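Local coordinates for CDP-4-keto-6-deoxy-D-glucose-3-dehydrase (PDB 3BB8), which probably catalyses removal of the C3 hydroxyl of CDP-4-keto-6-deoxy-D-glucose using a pyridoxal 5'-phosphate-derived cofactor, toward dideoxy sugars of bacterial lipopolysaccharide, at residues A[164-176]-A[335-348]. The protein carries 1 engineered substitution. Numbering follows the deposited sequence.
Sequences IAHTLGNLFDLAE and EATENSDPSWFGFP
Leu-168 and Phe-345 join two loop segments through one backbone bond, Phe-345 N to Leu-168 O (2.9 Å, nearly straight at 165°), and next to it the segments come closest at Gly-169 and Trp-344, with CA atoms 4.4 Å apart. Here Gly-169 lies with its CA against Ser-343 O, where its backbone angles and the nearness of the other segment leave little space for a CB. The branches of Leu-168 divide the apolar work: CD2 reaches Phe-345 CD1 at 3.6 Å, the two side chains crossing at about a right angle, while CD1 rests against the ring of Pro-348. Asn-170 illustrates how a buried amide can clasp a loop by its backbone. With CG anti to the backbone N (chi1 -166°), its OD1 receives Thr-337 N at 2.8 Å, in the carbonyl plane and on a lone pair; ND2 donates to Thr-143 O, so both ends of the amide are engaged and its flip is fixed. Its CB meanwhile packs 3.7 Å from Trp-344 CZ3, approaching the indole obliquely. Farther along, Leu-171 CD1 lies 3.4 Å from Ser-340 CB, and Ser-340 OG turns back to bond Thr-337 O at 2.6 Å, bracing the bend of its own segment. Outside the pair, Ser-198 OG bonds both Gly-169 O and Ser-343 N, and Phe-345 touches Asp-194, a cofactor-binding residue. The contact thus joins the loop between strand 159-165 and helix 174-184, part of a beta-alpha-beta crossover in the aspartate aminotransferase fold, to the segment leading into strand 347-351, beside the pyridoxal phosphate site.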
# COMPACT_ATOMS: atom_id res chain seq x y z
N ILE A 164 -19.81 -6.53 -1.86
CA ILE A 164 -20.14 -6.25 -3.25
C ILE A 164 -19.90 -4.78 -3.55
O ILE A 164 -19.99 -3.93 -2.66
CB ILE A 164 -21.62 -6.53 -3.50
CG1 ILE A 164 -21.92 -8.01 -3.27
CG2 ILE A 164 -22.00 -6.11 -4.90
CD1 ILE A 164 -23.39 -8.35 -3.42
N ALA A 165 -19.63 -4.47 -4.81
CA ALA A 165 -19.39 -3.09 -5.20
C ALA A 165 -20.59 -2.50 -5.94
O ALA A 165 -21.31 -3.22 -6.63
CB ALA A 165 -18.15 -3.00 -6.09
N HIS A 166 -20.81 -1.19 -5.77
CA HIS A 166 -21.88 -0.49 -6.47
C HIS A 166 -21.24 -0.23 -7.83
O HIS A 166 -20.65 0.83 -8.07
CB HIS A 166 -22.24 0.83 -5.76
CG HIS A 166 -23.00 0.63 -4.48
ND1 HIS A 166 -22.39 0.65 -3.24
CD2 HIS A 166 -24.30 0.34 -4.25
CE1 HIS A 166 -23.28 0.38 -2.31
NE2 HIS A 166 -24.45 0.19 -2.89
N THR A 167 -21.36 -1.22 -8.70
CA THR A 167 -20.75 -1.19 -10.03
C THR A 167 -20.98 0.04 -10.87
O THR A 167 -22.11 0.42 -11.14
CB THR A 167 -21.16 -2.44 -10.81
OG1 THR A 167 -20.85 -3.60 -10.03
CG2 THR A 167 -20.43 -2.52 -12.15
N LEU A 168 -19.88 0.65 -11.29
CA LEU A 168 -19.87 1.85 -12.12
C LEU A 168 -20.67 3.05 -11.60
O LEU A 168 -21.07 3.91 -12.38
CB LEU A 168 -20.33 1.50 -13.54
CG LEU A 168 -19.37 0.59 -14.32
CD1 LEU A 168 -20.00 0.21 -15.67
CD2 LEU A 168 -18.04 1.30 -14.53
N GLY A 169 -20.87 3.11 -10.29
CA GLY A 169 -21.61 4.23 -9.73
C GLY A 169 -23.05 3.86 -9.48
O GLY A 169 -23.70 4.42 -8.58
N ASN A 170 -23.57 2.92 -10.27
CA ASN A 170 -24.95 2.50 -10.09
C ASN A 170 -25.00 1.68 -8.80
O ASN A 170 -24.06 0.96 -8.47
CB ASN A 170 -25.42 1.68 -11.30
CG ASN A 170 -26.93 1.51 -11.34
OD1 ASN A 170 -27.68 2.37 -10.87
ND2 ASN A 170 -27.39 0.40 -11.91
N LEU A 171 -26.11 1.81 -8.07
CA LEU A 171 -26.26 1.14 -6.79
C LEU A 171 -26.95 -0.21 -6.95
O LEU A 171 -27.94 -0.33 -7.67
CB LEU A 171 -27.04 2.02 -5.81
CG LEU A 171 -26.45 3.41 -5.53
CD1 LEU A 171 -26.99 4.43 -6.53
CD2 LEU A 171 -26.75 3.84 -4.10
N PHE A 172 -26.43 -1.22 -6.27
CA PHE A 172 -27.12 -2.50 -6.13
C PHE A 172 -28.31 -2.38 -5.19
O PHE A 172 -28.48 -1.37 -4.51
CB PHE A 172 -26.16 -3.58 -5.64
CG PHE A 172 -25.63 -3.33 -4.25
CD1 PHE A 172 -26.42 -3.57 -3.14
CD2 PHE A 172 -24.34 -2.85 -4.07
CE1 PHE A 172 -25.93 -3.34 -1.87
CE2 PHE A 172 -23.85 -2.62 -2.80
CZ PHE A 172 -24.65 -2.87 -1.69
N ASP A 173 -29.14 -3.42 -5.16
CA ASP A 173 -30.42 -3.36 -4.46
C ASP A 173 -30.23 -3.41 -2.95
O ASP A 173 -30.41 -4.45 -2.32
CB ASP A 173 -31.33 -4.50 -4.91
CG ASP A 173 -32.71 -4.42 -4.31
OD1 ASP A 173 -32.89 -3.68 -3.31
OD2 ASP A 173 -33.63 -5.10 -4.82
N LEU A 174 -29.86 -2.27 -2.37
CA LEU A 174 -29.55 -2.21 -0.94
C LEU A 174 -30.67 -2.75 -0.06
O LEU A 174 -30.42 -3.45 0.93
CB LEU A 174 -29.22 -0.76 -0.55
CG LEU A 174 -27.75 -0.37 -0.72
CD1 LEU A 174 -27.60 1.14 -0.63
CD2 LEU A 174 -26.91 -1.06 0.34
N ALA A 175 -31.91 -2.44 -0.44
CA ALA A 175 -33.07 -2.90 0.31
C ALA A 175 -33.03 -4.41 0.49
O ALA A 175 -33.13 -4.91 1.61
CB ALA A 175 -34.34 -2.49 -0.42
N GLU A 176 -32.87 -5.14 -0.61
CA GLU A 176 -32.83 -6.60 -0.53
C GLU A 176 -31.55 -7.10 0.14
O GLU A 176 -31.61 -8.02 0.96
CB GLU A 176 -32.96 -7.21 -1.93
CG GLU A 176 -32.90 -8.74 -1.97
CD GLU A 176 -33.94 -9.42 -1.08
OE1 GLU A 176 -34.80 -8.72 -0.50
OE2 GLU A 176 -33.91 -10.67 -0.97
N GLU A 335 -29.34 1.73 -17.07
CA GLU A 335 -30.47 2.13 -16.25
C GLU A 335 -30.14 2.14 -14.76
O GLU A 335 -29.73 1.13 -14.18
CB GLU A 335 -31.66 1.19 -16.51
CG GLU A 335 -32.43 1.52 -17.78
CD GLU A 335 -33.37 0.40 -18.20
OE1 GLU A 335 -33.87 -0.33 -17.32
OE2 GLU A 335 -33.60 0.25 -19.42
N ALA A 336 -30.32 3.31 -14.14
CA ALA A 336 -30.06 3.46 -12.72
C ALA A 336 -30.95 2.48 -11.96
O ALA A 336 -32.06 2.20 -12.38
CB ALA A 336 -30.36 4.88 -12.28
N THR A 337 -30.44 1.97 -10.84
CA THR A 337 -31.21 1.03 -10.03
C THR A 337 -32.38 1.77 -9.39
O THR A 337 -32.27 2.94 -9.02
CB THR A 337 -30.31 0.41 -8.93
OG1 THR A 337 -29.35 -0.46 -9.55
CG2 THR A 337 -31.13 -0.41 -7.94
N GLU A 338 -33.51 1.07 -9.27
CA GLU A 338 -34.71 1.68 -8.71
C GLU A 338 -34.48 2.35 -7.37
O GLU A 338 -33.86 1.78 -6.46
CB GLU A 338 -35.82 0.64 -8.54
CG GLU A 338 -37.21 1.26 -8.41
CD GLU A 338 -38.21 0.34 -7.77
OE1 GLU A 338 -38.34 -0.82 -8.22
OE2 GLU A 338 -38.88 0.78 -6.81
N ASN A 339 -34.97 3.57 -7.26
CA ASN A 339 -34.86 4.37 -6.05
C ASN A 339 -33.41 4.68 -5.70
O ASN A 339 -33.00 4.53 -4.55
CB ASN A 339 -35.55 3.66 -4.89
CG ASN A 339 -35.65 4.53 -3.65
OD1 ASN A 339 -35.90 5.74 -3.74
ND2 ASN A 339 -35.48 3.92 -2.48
N SER A 340 -32.65 5.13 -6.69
CA SER A 340 -31.25 5.47 -6.45
C SER A 340 -30.85 6.64 -7.34
O SER A 340 -31.44 6.85 -8.39
CB SER A 340 -30.35 4.27 -6.75
OG SER A 340 -30.13 4.12 -8.14
N ASP A 341 -29.86 7.40 -6.89
CA ASP A 341 -29.38 8.54 -7.66
C ASP A 341 -27.88 8.28 -7.90
O ASP A 341 -27.02 8.87 -7.26
CB ASP A 341 -29.60 9.84 -6.88
CG ASP A 341 -29.35 11.09 -7.71
OD1 ASP A 341 -29.10 10.97 -8.93
OD2 ASP A 341 -29.42 12.20 -7.14
N PRO A 342 -27.60 7.38 -8.83
CA PRO A 342 -26.22 6.92 -9.07
C PRO A 342 -25.32 8.07 -9.53
O PRO A 342 -25.64 8.75 -10.51
CB PRO A 342 -26.39 5.90 -10.20
CG PRO A 342 -27.61 6.34 -10.92
CD PRO A 342 -28.52 6.91 -9.88
N SER A 343 -24.21 8.27 -8.83
CA SER A 343 -23.13 9.10 -9.33
C SER A 343 -22.27 8.33 -10.34
O SER A 343 -21.24 7.76 -9.98
CB SER A 343 -22.26 9.60 -8.18
OG SER A 343 -21.20 10.42 -8.66
N TRP A 344 -22.70 8.34 -11.60
CA TRP A 344 -22.05 7.54 -12.63
C TRP A 344 -20.54 7.69 -12.74
O TRP A 344 -20.00 8.80 -12.74
CB TRP A 344 -22.70 7.79 -14.00
CG TRP A 344 -24.15 7.41 -14.02
CD1 TRP A 344 -25.22 8.25 -13.85
CD2 TRP A 344 -24.68 6.09 -14.11
NE1 TRP A 344 -26.39 7.52 -13.83
CE2 TRP A 344 -26.09 6.19 -13.98
CE3 TRP A 344 -24.11 4.82 -14.28
CZ2 TRP A 344 -26.93 5.07 -14.01
CZ3 TRP A 344 -24.96 3.70 -14.31
CH2 TRP A 344 -26.35 3.84 -14.17
N PHE A 345 -19.88 6.53 -12.81
CA PHE A 345 -18.43 6.44 -12.93
C PHE A 345 -18.12 6.38 -14.42
O PHE A 345 -17.15 6.99 -14.89
CB PHE A 345 -17.94 5.16 -12.23
CG PHE A 345 -16.48 4.87 -12.43
CD1 PHE A 345 -16.04 4.09 -13.50
CD2 PHE A 345 -15.53 5.37 -11.55
CE1 PHE A 345 -14.69 3.81 -13.68
CE2 PHE A 345 -14.17 5.10 -11.72
CZ PHE A 345 -13.75 4.31 -12.79
N GLY A 346 -18.95 5.64 -15.13
CA GLY A 346 -18.80 5.49 -16.57
C GLY A 346 -20.16 5.20 -17.17
O GLY A 346 -21.15 5.07 -16.44
N PHE A 347 -20.22 5.07 -18.49
CA PHE A 347 -21.48 4.80 -19.20
C PHE A 347 -21.45 3.38 -19.80
O PHE A 347 -20.86 3.17 -20.85
CB PHE A 347 -21.64 5.83 -20.33
CG PHE A 347 -23.02 5.89 -20.91
CD1 PHE A 347 -24.03 6.59 -20.25
CD2 PHE A 347 -23.31 5.26 -22.12
CE1 PHE A 347 -25.31 6.68 -20.80
CE2 PHE A 347 -24.58 5.34 -22.68
CZ PHE A 347 -25.59 6.05 -22.02
N PRO A 348 -22.07 2.41 -19.12
CA PRO A 348 -22.11 1.01 -19.59
C PRO A 348 -23.12 0.72 -20.70
O PRO A 348 -24.31 1.06 -20.60
CB PRO A 348 -22.42 0.24 -18.31
CG PRO A 348 -23.38 1.17 -17.61
CD PRO A 348 -22.72 2.53 -17.80